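Side-chain contacts in magnesium transporter (Enterococcus faecalis, PDB 2OUX), which probably transports magnesium ions across the cell membrane, this piece being its cytosolic part with an N domain and paired CBS domains that bind magnesium: residues A[42-47]-A[78-83]; A[17-22]-A[55-60]; A[221-226]-A[233-238]; A[158-163]-A[192-197]. All blocks are in the same frame, centred on the assembly; numbering follows the deposited sequence.

Contact 1: residues A[42-47]-A[78-83]; sequences FYQSLD and KDYLAE
Tyr43 and Tyr80 carry most of this contact as an aromatic pair. Their ring centroids lie 5.0 Å apart and the planes are inclined at 54°, an oblique pairing that is neither a parallel stack nor edge-to-face. The side chains run past one another in opposite senses. CE1 of Tyr43 sits 3.6 Å above one face of the Tyr80 ring, displaced toward the rim, and is 3.7 Å from Tyr80 CE1. Beyond it, the Tyr43 hydroxyl approaches the root of the other ring, with OH 3.2 Å from Tyr80 CD1. Tyr43 has CG anti to its backbone nitrogen (chi1 169°), which brings the far end of a side chain that starts out alongside the contact close to Tyr80.

Gln44 adds a van der Waals contact through its aliphatic stem, with CG 3.7 Å from Tyr80 OH; the two side chains cross at roughly a right angle.

No hydrogen bond joins the two segments directly. The polar ends instead share a third residue: Tyr55 OH is hydrogen-bonded to both Tyr43 OH and Glu83 OE2, while Glu83 OE1 forms a salt bridge with Arg51.

The contact belongs to the helical N domain and joins the end of helix 36-43 to helix 79-83. Helix 48-57 borders both, through Leu54 against Tyr43 and Arg51 against Tyr80, and Met66 of helix 60-67 also touches Tyr43.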
loop_
_atom_site.group_PDB
_atom_site.type_symbol
_atom_site.label_atom_id
_atom_site.label_comp_id
_atom_site.label_asym_id
_atom_site.label_seq_id
_atom_site.Cartn_x
_atom_site.Cartn_y
_atom_site.Cartn_z
ATOM N N PHE A 42 -4.055 16.914 -16.892
ATOM C CA PHE A 42 -4.878 17.428 -17.976
ATOM C C PHE A 42 -5.489 18.747 -17.519
ATOM O O PHE A 42 -5.325 19.771 -18.175
ATOM C CB PHE A 42 -6.001 16.444 -18.321
ATOM C CG PHE A 42 -6.964 16.966 -19.350
ATOM C CD1 PHE A 42 -6.589 17.064 -20.690
ATOM C CD2 PHE A 42 -8.233 17.385 -18.977
ATOM C CE1 PHE A 42 -7.467 17.577 -21.642
ATOM C CE2 PHE A 42 -9.114 17.898 -19.919
ATOM C CZ PHE A 42 -8.730 17.994 -21.259
ATOM N N TYR A 43 -6.170 18.714 -16.378
ATOM C CA TYR A 43 -6.815 19.898 -15.814
ATOM C C TYR A 43 -5.883 21.078 -15.561
ATOM O O TYR A 43 -6.263 22.228 -15.773
ATOM C CB TYR A 43 -7.528 19.526 -14.515
ATOM C CG TYR A 43 -8.028 20.696 -13.688
ATOM C CD1 TYR A 43 -7.205 21.320 -12.750
ATOM C CD2 TYR A 43 -9.344 21.142 -13.804
ATOM C CE1 TYR A 43 -7.685 22.360 -11.941
ATOM C CE2 TYR A 43 -9.834 22.179 -13.002
ATOM C CZ TYR A 43 -9.005 22.780 -12.070
ATOM O OH TYR A 43 -9.508 23.779 -11.260
ATOM N N GLN A 44 -4.669 20.800 -15.104
ATOM C CA GLN A 44 -3.714 21.866 -14.823
ATOM C C GLN A 44 -3.075 22.433 -16.089
ATOM O O GLN A 44 -2.226 23.316 -16.016
ATOM C CB GLN A 44 -2.632 21.358 -13.863
ATOM C CG GLN A 44 -3.141 21.136 -12.447
ATOM C CD GLN A 44 -2.105 20.505 -11.532
ATOM O OE1 GLN A 44 -1.066 21.100 -11.236
ATOM N NE2 GLN A 44 -2.383 19.288 -11.082
ATOM N N SER A 45 -3.481 21.922 -17.247
ATOM C CA SER A 45 -2.939 22.407 -18.510
ATOM C C SER A 45 -3.948 23.354 -19.155
ATOM O O SER A 45 -3.583 24.237 -19.930
ATOM C CB SER A 45 -2.668 21.243 -19.464
ATOM O OG SER A 45 -3.879 20.707 -19.972
ATOM N N LEU A 46 -5.219 23.167 -18.815
ATOM C CA LEU A 46 -6.299 23.972 -19.370
ATOM C C LEU A 46 -6.248 25.449 -19.005
ATOM O O LEU A 46 -5.816 25.817 -17.907
ATOM C CB LEU A 46 -7.654 23.414 -18.921
ATOM C CG LEU A 46 -7.883 21.906 -19.047
ATOM C CD1 LEU A 46 -9.331 21.586 -18.722
ATOM C CD2 LEU A 46 -7.531 21.452 -20.453
ATOM N N ASP A 47 -6.700 26.289 -19.938
ATOM C CA ASP A 47 -6.764 27.725 -19.715
ATOM C C ASP A 47 -8.013 27.937 -18.868
ATOM O O ASP A 47 -8.769 26.996 -18.639
ATOM C CB ASP A 47 -6.859 28.480 -21.053
ATOM C CG ASP A 47 -8.029 28.017 -21.929
ATOM O OD1 ASP A 47 -7.852 27.953 -23.170
ATOM O OD2 ASP A 47 -9.125 27.734 -21.390
ATOM N N LYS A 78 -6.647 28.815 -4.493
ATOM C CA LYS A 78 -7.239 30.126 -4.281
ATOM C C LYS A 78 -8.154 30.477 -5.461
ATOM O O LYS A 78 -9.382 30.485 -5.320
ATOM C CB LYS A 78 -6.139 31.187 -4.135
ATOM C CG LYS A 78 -5.358 31.111 -2.828
ATOM C CD LYS A 78 -4.394 32.284 -2.663
ATOM C CE LYS A 78 -3.620 32.166 -1.357
ATOM N NZ LYS A 78 -2.637 33.266 -1.175
ATOM N N ASP A 79 -7.564 30.774 -6.620
ATOM C CA ASP A 79 -8.370 31.105 -7.787
ATOM C C ASP A 79 -9.021 29.908 -8.484
ATOM O O ASP A 79 -10.023 30.094 -9.179
ATOM C CB ASP A 79 -7.594 31.953 -8.808
ATOM C CG ASP A 79 -6.105 31.723 -8.764
ATOM O OD1 ASP A 79 -5.685 30.552 -8.737
ATOM O OD2 ASP A 79 -5.357 32.725 -8.775
ATOM N N TYR A 80 -8.482 28.692 -8.334
ATOM C CA TYR A 80 -9.159 27.544 -8.950
ATOM C C TYR A 80 -10.516 27.540 -8.269
ATOM O O TYR A 80 -11.560 27.464 -8.912
ATOM C CB TYR A 80 -8.487 26.204 -8.633
ATOM C CG TYR A 80 -7.311 25.825 -9.502
ATOM C CD1 TYR A 80 -7.303 26.099 -10.871
ATOM C CD2 TYR A 80 -6.214 25.153 -8.957
ATOM C CE1 TYR A 80 -6.231 25.708 -11.675
ATOM C CE2 TYR A 80 -5.140 24.757 -9.752
ATOM C CZ TYR A 80 -5.154 25.038 -11.105
ATOM O OH TYR A 80 -4.095 24.643 -11.888
ATOM N N LEU A 81 -10.481 27.637 -6.944
ATOM C CA LEU A 81 -11.696 27.644 -6.151
ATOM C C LEU A 81 -12.525 28.910 -6.364
ATOM O O LEU A 81 -13.753 28.853 -6.398
ATOM C CB LEU A 81 -11.357 27.496 -4.666
ATOM C CG LEU A 81 -10.538 26.278 -4.224
ATOM C CD1 LEU A 81 -10.951 25.922 -2.797
ATOM C CD2 LEU A 81 -10.784 25.085 -5.141
ATOM N N ALA A 82 -11.850 30.048 -6.502
ATOM C CA ALA A 82 -12.529 31.322 -6.704
ATOM C C ALA A 82 -13.385 31.312 -7.967
ATOM O O ALA A 82 -14.550 31.709 -7.930
ATOM C CB ALA A 82 -11.515 32.445 -6.774
ATOM N N GLU A 83 -12.809 30.852 -9.077
ATOM C CA GLU A 83 -13.529 30.802 -10.345
ATOM C C GLU A 83 -14.744 29.879 -10.282
ATOM O O GLU A 83 -15.634 29.950 -11.128
ATOM C CB GLU A 83 -12.590 30.372 -11.481
ATOM C CG GLU A 83 -11.957 29.002 -11.313
ATOM C CD GLU A 83 -10.862 28.732 -12.337
ATOM O OE1 GLU A 83 -10.015 29.623 -12.556
ATOM O OE2 GLU A 83 -10.833 27.625 -12.915
#

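Contact 2: residues A[17-22]-A[55-60]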
loop_
_atom_site.group_PDB
_atom_site.type_symbol
_atom_site.label_atom_id
_atom_site.label_comp_id
_atom_site.label_asym_id
_atom_site.label_seq_id
_atom_site.Cartn_x
_atom_site.Cartn_y
_atom_site.Cartn_z
ATOM N N GLU A 17 -10.269 18.342 -27.481
ATOM C CA GLU A 17 -11.200 18.540 -28.577
ATOM C C GLU A 17 -12.640 18.240 -28.180
ATOM O O GLU A 17 -13.543 19.007 -28.513
ATOM C CB GLU A 17 -10.783 17.694 -29.783
ATOM C CG GLU A 17 -9.676 18.339 -30.608
ATOM C CD GLU A 17 -10.110 19.666 -31.236
ATOM O OE1 GLU A 17 -11.038 19.655 -32.076
ATOM O OE2 GLU A 17 -9.529 20.718 -30.890
ATOM N N THR A 18 -12.866 17.140 -27.469
ATOM C CA THR A 18 -14.225 16.812 -27.060
ATOM C C THR A 18 -14.698 17.924 -26.139
ATOM O O THR A 18 -15.886 18.238 -26.078
ATOM C CB THR A 18 -14.305 15.480 -26.286
ATOM O OG1 THR A 18 -13.818 15.671 -24.954
ATOM C CG2 THR A 18 -13.477 14.406 -26.977
ATOM N N LEU A 19 -13.750 18.524 -25.427
ATOM C CA LEU A 19 -14.051 19.604 -24.503
ATOM C C LEU A 19 -14.520 20.833 -25.266
ATOM O O LEU A 19 -15.586 21.384 -24.982
ATOM C CB LEU A 19 -12.810 19.941 -23.674
ATOM C CG LEU A 19 -12.976 20.961 -22.549
ATOM C CD1 LEU A 19 -14.151 20.567 -21.660
ATOM C CD2 LEU A 19 -11.686 21.034 -21.739
ATOM N N LYS A 20 -13.720 21.260 -26.241
ATOM C CA LYS A 20 -14.062 22.428 -27.045
ATOM C C LYS A 20 -15.372 22.205 -27.805
ATOM O O LYS A 20 -16.278 23.036 -27.745
ATOM C CB LYS A 20 -12.915 22.755 -28.011
ATOM C CG LYS A 20 -11.633 23.173 -27.289
ATOM C CD LYS A 20 -10.473 23.409 -28.243
ATOM C CE LYS A 20 -10.744 24.563 -29.210
ATOM N NZ LYS A 20 -9.607 24.789 -30.156
ATOM N N ASN A 21 -15.480 21.078 -28.506
ATOM C CA ASN A 21 -16.697 20.765 -29.251
ATOM C C ASN A 21 -17.871 20.517 -28.313
ATOM O O ASN A 21 -18.954 20.146 -28.753
ATOM C CB ASN A 21 -16.494 19.525 -30.120
ATOM C CG ASN A 21 -15.517 19.761 -31.247
ATOM O OD1 ASN A 21 -15.238 18.860 -32.038
ATOM N ND2 ASN A 21 -14.989 20.978 -31.327
ATOM N N GLN A 22 -17.641 20.718 -27.021
ATOM C CA GLN A 22 -18.669 20.521 -26.009
ATOM C C GLN A 22 -19.428 19.201 -26.135
ATOM O O GLN A 22 -20.658 19.163 -26.067
ATOM C CB GLN A 22 -19.639 21.706 -26.015
ATOM C CG GLN A 22 -18.977 23.012 -25.585
ATOM C CD GLN A 22 -19.972 24.068 -25.136
ATOM O OE1 GLN A 22 -20.449 24.877 -25.932
ATOM N NE2 GLN A 22 -20.299 24.055 -23.847
ATOM N N TYR A 55 -16.001 22.191 -15.308
ATOM C CA TYR A 55 -16.825 22.243 -14.101
ATOM C C TYR A 55 -18.271 21.896 -14.441
ATOM O O TYR A 55 -19.019 21.414 -13.592
ATOM C CB TYR A 55 -16.770 23.643 -13.472
ATOM C CG TYR A 55 -15.382 24.084 -13.048
ATOM C CD1 TYR A 55 -14.967 25.409 -13.210
ATOM C CD2 TYR A 55 -14.478 23.175 -12.489
ATOM C CE1 TYR A 55 -13.685 25.815 -12.831
ATOM C CE2 TYR A 55 -13.194 23.574 -12.105
ATOM C CZ TYR A 55 -12.804 24.889 -12.279
ATOM O OH TYR A 55 -11.531 25.268 -11.915
ATOM N N ASN A 56 -18.661 22.138 -15.689
ATOM C CA ASN A 56 -20.025 21.848 -16.122
ATOM C C ASN A 56 -20.264 20.370 -16.453
ATOM O O ASN A 56 -21.405 19.911 -16.454
ATOM C CB ASN A 56 -20.392 22.701 -17.346
ATOM C CG ASN A 56 -20.298 24.197 -17.074
ATOM O OD1 ASN A 56 -20.718 24.678 -16.018
ATOM N ND2 ASN A 56 -19.761 24.941 -18.037
ATOM N N TYR A 57 -19.201 19.621 -16.728
ATOM C CA TYR A 57 -19.358 18.212 -17.075
ATOM C C TYR A 57 -19.027 17.239 -15.952
ATOM O O TYR A 57 -19.232 16.033 -16.092
ATOM C CB TYR A 57 -18.503 17.870 -18.296
ATOM C CG TYR A 57 -18.814 18.694 -19.524
ATOM C CD1 TYR A 57 -20.130 18.923 -19.921
ATOM C CD2 TYR A 57 -17.791 19.241 -20.293
ATOM C CE1 TYR A 57 -20.419 19.668 -21.059
ATOM C CE2 TYR A 57 -18.068 19.988 -21.433
ATOM C CZ TYR A 57 -19.384 20.199 -21.806
ATOM O OH TYR A 57 -19.661 20.929 -22.934
ATOM N N LEU A 58 -18.516 17.756 -14.841
ATOM C CA LEU A 58 -18.159 16.902 -13.718
ATOM C C LEU A 58 -18.875 17.317 -12.448
ATOM O O LEU A 58 -19.017 18.502 -12.163
ATOM C CB LEU A 58 -16.648 16.937 -13.494
ATOM C CG LEU A 58 -15.840 16.388 -14.670
ATOM C CD1 LEU A 58 -14.371 16.703 -14.495
ATOM C CD2 LEU A 58 -16.072 14.895 -14.774
ATOM N N SER A 59 -19.335 16.325 -11.699
ATOM C CA SER A 59 -20.032 16.567 -10.448
ATOM C C SER A 59 -19.002 16.938 -9.386
ATOM O O SER A 59 -17.807 16.727 -9.571
ATOM C CB SER A 59 -20.754 15.303 -10.003
ATOM O OG SER A 59 -19.815 14.313 -9.607
ATOM N N PRO A 60 -19.455 17.511 -8.263
ATOM C CA PRO A 60 -18.511 17.876 -7.208
ATOM C C PRO A 60 -17.738 16.654 -6.711
ATOM O O PRO A 60 -16.550 16.754 -6.404
ATOM C CB PRO A 60 -19.416 18.482 -6.142
ATOM C CG PRO A 60 -20.448 19.197 -6.992
ATOM C CD PRO A 60 -20.770 18.135 -8.027
#
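The ring of Tyr57 receives Leu19 at its edge: CD1 of the leucine lies close to the ring plane, 4.0 Å from Tyr57 CE2. No atom of segment 17-22 covers a face of this ring, and Gln22 comes at it obliquely from the hydroxyl end. The setting is helix-to-helix packing in the all-helical N-terminal region, where the last turn of helix 8-20 meets the later part of helix 48-57. A Schellman motif ends the first helix at Gln22, whose positive phi turns the chain just where the tyrosine hydroxyl arrives.

Leu19 sets its CG anti to the backbone N (chi1 -174°), and this carries CD1 across to the ring, although the side chain does not set off straight at Tyr57. Tyr57, by contrast, leaves its helix pointing at the other segment. Outside the two segments, Met24 of helix 24-31 also touches Tyr57, and His53 of helix 48-57 touches both Leu19 and Gln22.

The Gln22 side chain crosses the tyrosine at about a right angle, with amide and ring planes 52° apart. Its CB lies 3.2 Å from Tyr57 OH. The polar link is weak: Gln22 NE2 donates to Tyr57 OH over 3.3 Å, with the N-H...O angle bent to 141°.

Contact 3: residues A[221-226]-A[233-238]; sequences EDVAQT and LAVPVT
Val223 and Thr226 each turn one methyl anti to the backbone nitrogen, and both methyls meet Val235. In Val223 that methyl is CG1 (chi1 171°). In Thr226 it is CG2, because OG1 takes the place beside the backbone N (chi1 -68°). Val235 answers with both branches: at chi1 67° its CG1 stands between the backbone N and carbonyl carbon, while CG2 is anti to N. The pairing is therefore branch by branch, with Val223 CG1 4.3 Å from Val235 CG1 and Thr226 CG2 likewise 4.3 Å from Val235 CG2. These are light van der Waals contacts, and no hydrogen bond crosses between the segments.

The arrangement is the helix-on-strand packing of a beta-alpha-beta unit, strand 214-215, helix 220-230 and strand 234-238, within the second CBS domain. Thr226 and Val235 mark the closest backbone approach, their CA atoms 8.3 Å apart. Val248 on strand 244-249 touches both Val223 and Val235, extending the apolar layer between helix and sheet.

Thr226 keeps its hydroxyl on its own helix, where OG1 donates a weak bond to Asp222 O, 3.4 Å away. Next to Val235, Ala234 belongs with Tyr177 to a magnesium site. Ala234 and Pro236 touch Tyr177 of strand 175-179 in the first CBS domain, and the Val235 side chain lies about 5 Å from a bound magnesium ion.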
loop_
_atom_site.group_PDB
_atom_site.type_symbol
_atom_site.label_atom_id
_atom_site.label_comp_id
_atom_site.label_asym_id
_atom_site.label_seq_id
_atom_site.Cartn_x
_atom_site.Cartn_y
_atom_site.Cartn_z
ATOM N N GLU A 221 7.594 12.176 11.402
ATOM C CA GLU A 221 8.784 11.371 11.144
ATOM C C GLU A 221 8.710 10.019 11.854
ATOM O O GLU A 221 9.157 9.002 11.319
ATOM C CB GLU A 221 10.063 12.121 11.556
ATOM C CG GLU A 221 10.609 13.051 10.456
ATOM C CD GLU A 221 12.052 13.523 10.693
ATOM O OE1 GLU A 221 12.290 14.284 11.660
ATOM O OE2 GLU A 221 12.946 13.134 9.904
ATOM N N ASP A 222 8.144 10.005 13.059
ATOM C CA ASP A 222 8.024 8.758 13.805
ATOM C C ASP A 222 6.990 7.878 13.120
ATOM O O ASP A 222 7.162 6.661 13.020
ATOM C CB ASP A 222 7.612 9.018 15.261
ATOM C CG ASP A 222 8.673 9.776 16.041
ATOM O OD1 ASP A 222 9.878 9.516 15.819
ATOM O OD2 ASP A 222 8.305 10.624 16.882
ATOM N N VAL A 223 5.923 8.507 12.642
ATOM C CA VAL A 223 4.873 7.786 11.951
ATOM C C VAL A 223 5.472 7.149 10.711
ATOM O O VAL A 223 5.269 5.969 10.449
ATOM C CB VAL A 223 3.733 8.731 11.561
ATOM C CG1 VAL A 223 2.731 8.023 10.649
ATOM C CG2 VAL A 223 3.042 9.212 12.825
ATOM N N ALA A 224 6.227 7.936 9.958
ATOM C CA ALA A 224 6.873 7.451 8.748
ATOM C C ALA A 224 7.774 6.261 9.068
ATOM O O ALA A 224 7.837 5.300 8.298
ATOM C CB ALA A 224 7.688 8.566 8.127
ATOM N N GLN A 225 8.467 6.322 10.205
ATOM C CA GLN A 225 9.375 5.242 10.586
ATOM C C GLN A 225 8.609 3.945 10.836
ATOM O O GLN A 225 9.080 2.858 10.494
ATOM C CB GLN A 225 10.180 5.626 11.838
ATOM C CG GLN A 225 11.295 4.637 12.190
ATOM C CD GLN A 225 12.280 4.454 11.049
ATOM O OE1 GLN A 225 12.676 5.423 10.403
ATOM N NE2 GLN A 225 12.689 3.217 10.806
ATOM N N THR A 226 7.428 4.065 11.435
ATOM C CA THR A 226 6.596 2.906 11.711
ATOM C C THR A 226 6.171 2.270 10.389
ATOM O O THR A 226 6.178 1.049 10.238
ATOM C CB THR A 226 5.334 3.310 12.532
ATOM O OG1 THR A 226 5.728 3.707 13.851
ATOM C CG2 THR A 226 4.343 2.142 12.643
ATOM N N LEU A 233 0.602 -0.312 4.587
ATOM C CA LEU A 233 0.094 0.617 3.583
ATOM C C LEU A 233 -0.766 1.650 4.303
ATOM O O LEU A 233 -1.225 2.625 3.713
ATOM C CB LEU A 233 -0.704 -0.137 2.514
ATOM C CG LEU A 233 -1.892 -0.984 2.972
ATOM C CD1 LEU A 233 -3.139 -0.103 3.106
ATOM C CD2 LEU A 233 -2.135 -2.089 1.947
ATOM N N ALA A 234 -0.972 1.426 5.596
ATOM C CA ALA A 234 -1.740 2.346 6.426
ATOM C C ALA A 234 -1.513 2.016 7.899
ATOM O O ALA A 234 -1.119 0.897 8.235
ATOM C CB ALA A 234 -3.234 2.262 6.091
ATOM N N VAL A 235 -1.744 2.996 8.771
ATOM C CA VAL A 235 -1.582 2.790 10.200
ATOM C C VAL A 235 -2.619 3.598 10.961
ATOM O O VAL A 235 -2.817 4.783 10.696
ATOM C CB VAL A 235 -0.141 3.152 10.669
ATOM C CG1 VAL A 235 0.117 4.651 10.545
ATOM C CG2 VAL A 235 0.069 2.664 12.097
ATOM N N PRO A 236 -3.315 2.956 11.913
ATOM C CA PRO A 236 -4.345 3.634 12.704
ATOM C C PRO A 236 -3.816 4.662 13.693
ATOM O O PRO A 236 -2.691 4.564 14.177
ATOM C CB PRO A 236 -5.088 2.475 13.375
ATOM C CG PRO A 236 -4.046 1.449 13.531
ATOM C CD PRO A 236 -3.264 1.520 12.238
ATOM N N VAL A 237 -4.651 5.657 13.973
ATOM C CA VAL A 237 -4.312 6.743 14.881
ATOM C C VAL A 237 -5.330 6.809 16.016
ATOM O O VAL A 237 -6.533 6.712 15.786
ATOM C CB VAL A 237 -4.312 8.097 14.131
ATOM C CG1 VAL A 237 -3.843 9.208 15.055
ATOM C CG2 VAL A 237 -3.419 8.010 12.911
ATOM N N THR A 238 -4.848 6.984 17.241
ATOM C CA THR A 238 -5.740 7.043 18.399
ATOM C C THR A 238 -5.337 8.151 19.362
ATOM O O THR A 238 -4.316 8.814 19.175
ATOM C CB THR A 238 -5.698 5.723 19.201
ATOM O OG1 THR A 238 -4.456 5.639 19.916
ATOM C CG2 THR A 238 -5.797 4.519 18.265
#

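Contact 4: residues A[158-163]-A[192-197]; sequences SAMYVL and RDLIVN
Met160 and Ile195 bring the backbones closest, their CA atoms 8.2 Å apart, where helix 156-166 passes helix 191-194 and the type I turn Leu194-Asn197 that continues from it. Both segments belong to the first CBS domain, and the contact is apolar helix packing within it, with no hydrogen bond from one segment to the other.

Leu194 is the common partner. Its CG is anti to the backbone N (chi1 -167°), which brings CD2 up to helix 156-166. CD2 is shared by two neighbours. Leu163 meets it tip to tip, its CD1 lying 3.7 Å from Leu194 CD2. Met160, present as selenomethionine, slides past Leu194 in the opposite direction and places SE 3.9 Å from the same CD2. The Met160 chain is bent at both chi2 and chi3, and it is the selenium that makes its contacts here. A looser approach joins Met160 SE to Ile195 CG2 at 4.3 Å; the CD1 arm of the isoleucine turns off from helix 156-166.

The second subunit lies against this contact. Met160 packs on Ile195 of the second subunit and Ile195 on its Met160, a reciprocal pairing, and the Arg192 guanidinium donates to the backbone oxygens of Ala167, Ala170 and Glu171 of that subunit. Ile203 of helix 203-206 touches Ala159 and Leu194 in the same chain.

Asn197, the last residue of the turn, donates through ND2 to O of Asp193, the residue just before the turn, over 2.7 Å, reaching that oxygen from 34° off the carbonyl plane.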
loop_
_atom_site.group_PDB
_atom_site.type_symbol
_atom_site.label_atom_id
_atom_site.label_comp_id
_atom_site.label_asym_id
_atom_site.label_seq_id
_atom_site.Cartn_x
_atom_site.Cartn_y
_atom_site.Cartn_z
ATOM N N SER A 158 -20.606 -10.965 7.443
ATOM C CA SER A 158 -21.137 -9.667 7.820
ATOM C C SER A 158 -20.119 -8.556 7.541
ATOM O O SER A 158 -20.470 -7.481 7.057
ATOM C CB SER A 158 -21.511 -9.699 9.301
ATOM O OG SER A 158 -22.119 -8.497 9.701
ATOM N N ALA A 159 -18.856 -8.816 7.848
ATOM C CA ALA A 159 -17.804 -7.838 7.603
ATOM C C ALA A 159 -17.683 -7.603 6.095
ATOM O O ALA A 159 -17.546 -6.464 5.632
ATOM C CB ALA A 159 -16.479 -8.354 8.165
HETATM N N MSE A 160 -17.742 -8.695 5.338
HETATM C CA MSE A 160 -17.641 -8.659 3.884
HETATM C C MSE A 160 -18.822 -7.950 3.239
HETATM O O MSE A 160 -18.743 -7.529 2.081
HETATM C CB MSE A 160 -17.540 -10.079 3.323
HETATM C CG MSE A 160 -16.198 -10.772 3.553
HETATM SE SE MSE A 160 -14.700 -9.931 2.615
HETATM C CE MSE A 160 -15.631 -9.428 1.006
ATOM N N TYR A 161 -19.924 -7.828 3.975
ATOM C CA TYR A 161 -21.097 -7.154 3.434
ATOM C C TYR A 161 -20.851 -5.654 3.471
ATOM O O TYR A 161 -21.201 -4.930 2.533
ATOM C CB TYR A 161 -22.349 -7.502 4.246
ATOM C CG TYR A 161 -23.542 -6.626 3.924
ATOM C CD1 TYR A 161 -24.161 -6.681 2.675
ATOM C CD2 TYR A 161 -24.036 -5.723 4.863
ATOM C CE1 TYR A 161 -25.246 -5.855 2.371
ATOM C CE2 TYR A 161 -25.118 -4.892 4.570
ATOM C CZ TYR A 161 -25.718 -4.963 3.325
ATOM O OH TYR A 161 -26.787 -4.145 3.043
ATOM N N VAL A 162 -20.251 -5.189 4.563
ATOM C CA VAL A 162 -19.944 -3.774 4.704
ATOM C C VAL A 162 -19.028 -3.380 3.555
ATOM O O VAL A 162 -19.270 -2.403 2.851
ATOM C CB VAL A 162 -19.210 -3.480 6.029
ATOM C CG1 VAL A 162 -18.733 -2.038 6.042
ATOM C CG2 VAL A 162 -20.126 -3.746 7.211
ATOM N N LEU A 163 -17.975 -4.162 3.367
ATOM C CA LEU A 163 -17.008 -3.896 2.319
ATOM C C LEU A 163 -17.636 -3.785 0.940
ATOM O O LEU A 163 -17.431 -2.797 0.240
ATOM C CB LEU A 163 -15.945 -4.991 2.323
ATOM C CG LEU A 163 -15.233 -5.116 3.669
ATOM C CD1 LEU A 163 -14.397 -6.382 3.700
ATOM C CD2 LEU A 163 -14.370 -3.888 3.903
ATOM N N ARG A 192 -6.632 -9.453 2.974
ATOM C CA ARG A 192 -6.100 -10.698 2.443
ATOM C C ARG A 192 -6.243 -11.878 3.409
ATOM O O ARG A 192 -6.249 -13.025 2.980
ATOM C CB ARG A 192 -4.633 -10.529 2.024
ATOM C CG ARG A 192 -3.627 -10.285 3.148
ATOM C CD ARG A 192 -2.222 -9.994 2.569
ATOM N NE ARG A 192 -1.652 -11.142 1.864
ATOM C CZ ARG A 192 -0.589 -11.089 1.064
ATOM N NH1 ARG A 192 0.040 -9.940 0.854
ATOM N NH2 ARG A 192 -0.154 -12.189 0.471
ATOM N N ASP A 193 -6.348 -11.605 4.705
ATOM C CA ASP A 193 -6.526 -12.682 5.680
ATOM C C ASP A 193 -8.008 -12.959 5.771
ATOM O O ASP A 193 -8.447 -14.098 5.953
ATOM C CB ASP A 193 -6.009 -12.279 7.058
ATOM C CG ASP A 193 -4.513 -12.382 7.162
ATOM O OD1 ASP A 193 -3.909 -13.024 6.283
ATOM O OD2 ASP A 193 -3.940 -11.838 8.125
ATOM N N LEU A 194 -8.775 -11.891 5.620
ATOM C CA LEU A 194 -10.220 -11.965 5.675
ATOM C C LEU A 194 -10.819 -12.834 4.571
ATOM O O LEU A 194 -11.557 -13.777 4.853
ATOM C CB LEU A 194 -10.803 -10.555 5.585
ATOM C CG LEU A 194 -12.280 -10.378 5.921
ATOM C CD1 LEU A 194 -12.540 -10.815 7.362
ATOM C CD2 LEU A 194 -12.666 -8.914 5.748
ATOM N N ILE A 195 -10.502 -12.531 3.317
ATOM C CA ILE A 195 -11.078 -13.278 2.205
ATOM C C ILE A 195 -10.822 -14.781 2.178
ATOM O O ILE A 195 -11.533 -15.512 1.475
ATOM C CB ILE A 195 -10.644 -12.700 0.836
ATOM C CG1 ILE A 195 -9.145 -12.916 0.617
ATOM C CG2 ILE A 195 -10.998 -11.224 0.766
ATOM C CD1 ILE A 195 -8.716 -12.680 -0.816
ATOM N N VAL A 196 -9.830 -15.257 2.924
ATOM C CA VAL A 196 -9.550 -16.691 2.925
ATOM C C VAL A 196 -10.218 -17.396 4.105
ATOM O O VAL A 196 -9.906 -18.543 4.406
ATOM C CB VAL A 196 -8.036 -16.991 2.991
ATOM C CG1 VAL A 196 -7.287 -16.163 1.949
ATOM C CG2 VAL A 196 -7.509 -16.730 4.394
ATOM N N ASN A 197 -11.129 -16.709 4.783
ATOM C CA ASN A 197 -11.803 -17.321 5.915
ATOM C C ASN A 197 -13.248 -17.655 5.565
ATOM O O ASN A 197 -13.834 -17.056 4.660
ATOM C CB ASN A 197 -11.726 -16.399 7.136
ATOM C CG ASN A 197 -10.492 -16.663 7.981
ATOM O OD1 ASN A 197 -10.469 -17.592 8.789
ATOM N ND2 ASN A 197 -9.449 -15.858 7.784
#

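From the N terminus, contact 2 opens first at 17-22. Contact 1 opens at 42-47 before contact 2 closes at 55-60, and it closes at 78-83, so the two loops cross. They also touch: Leu46 packs on Leu19, and Tyr55 lies within a segment of contact 2 while its hydroxyl serves contact 1. Together they tie helix 8-20 to helix 48-57 and helix 36-43 to helix 79-83. The CBS half follows in series. Contact 4 closes 158-163 on 192-197 in the first CBS domain, and contact 3 makes a short closure in the second. These two approach to about 8 Å at nearest atoms; between the halves the smallest gap, contacts 2 to 4, is about 20 Å.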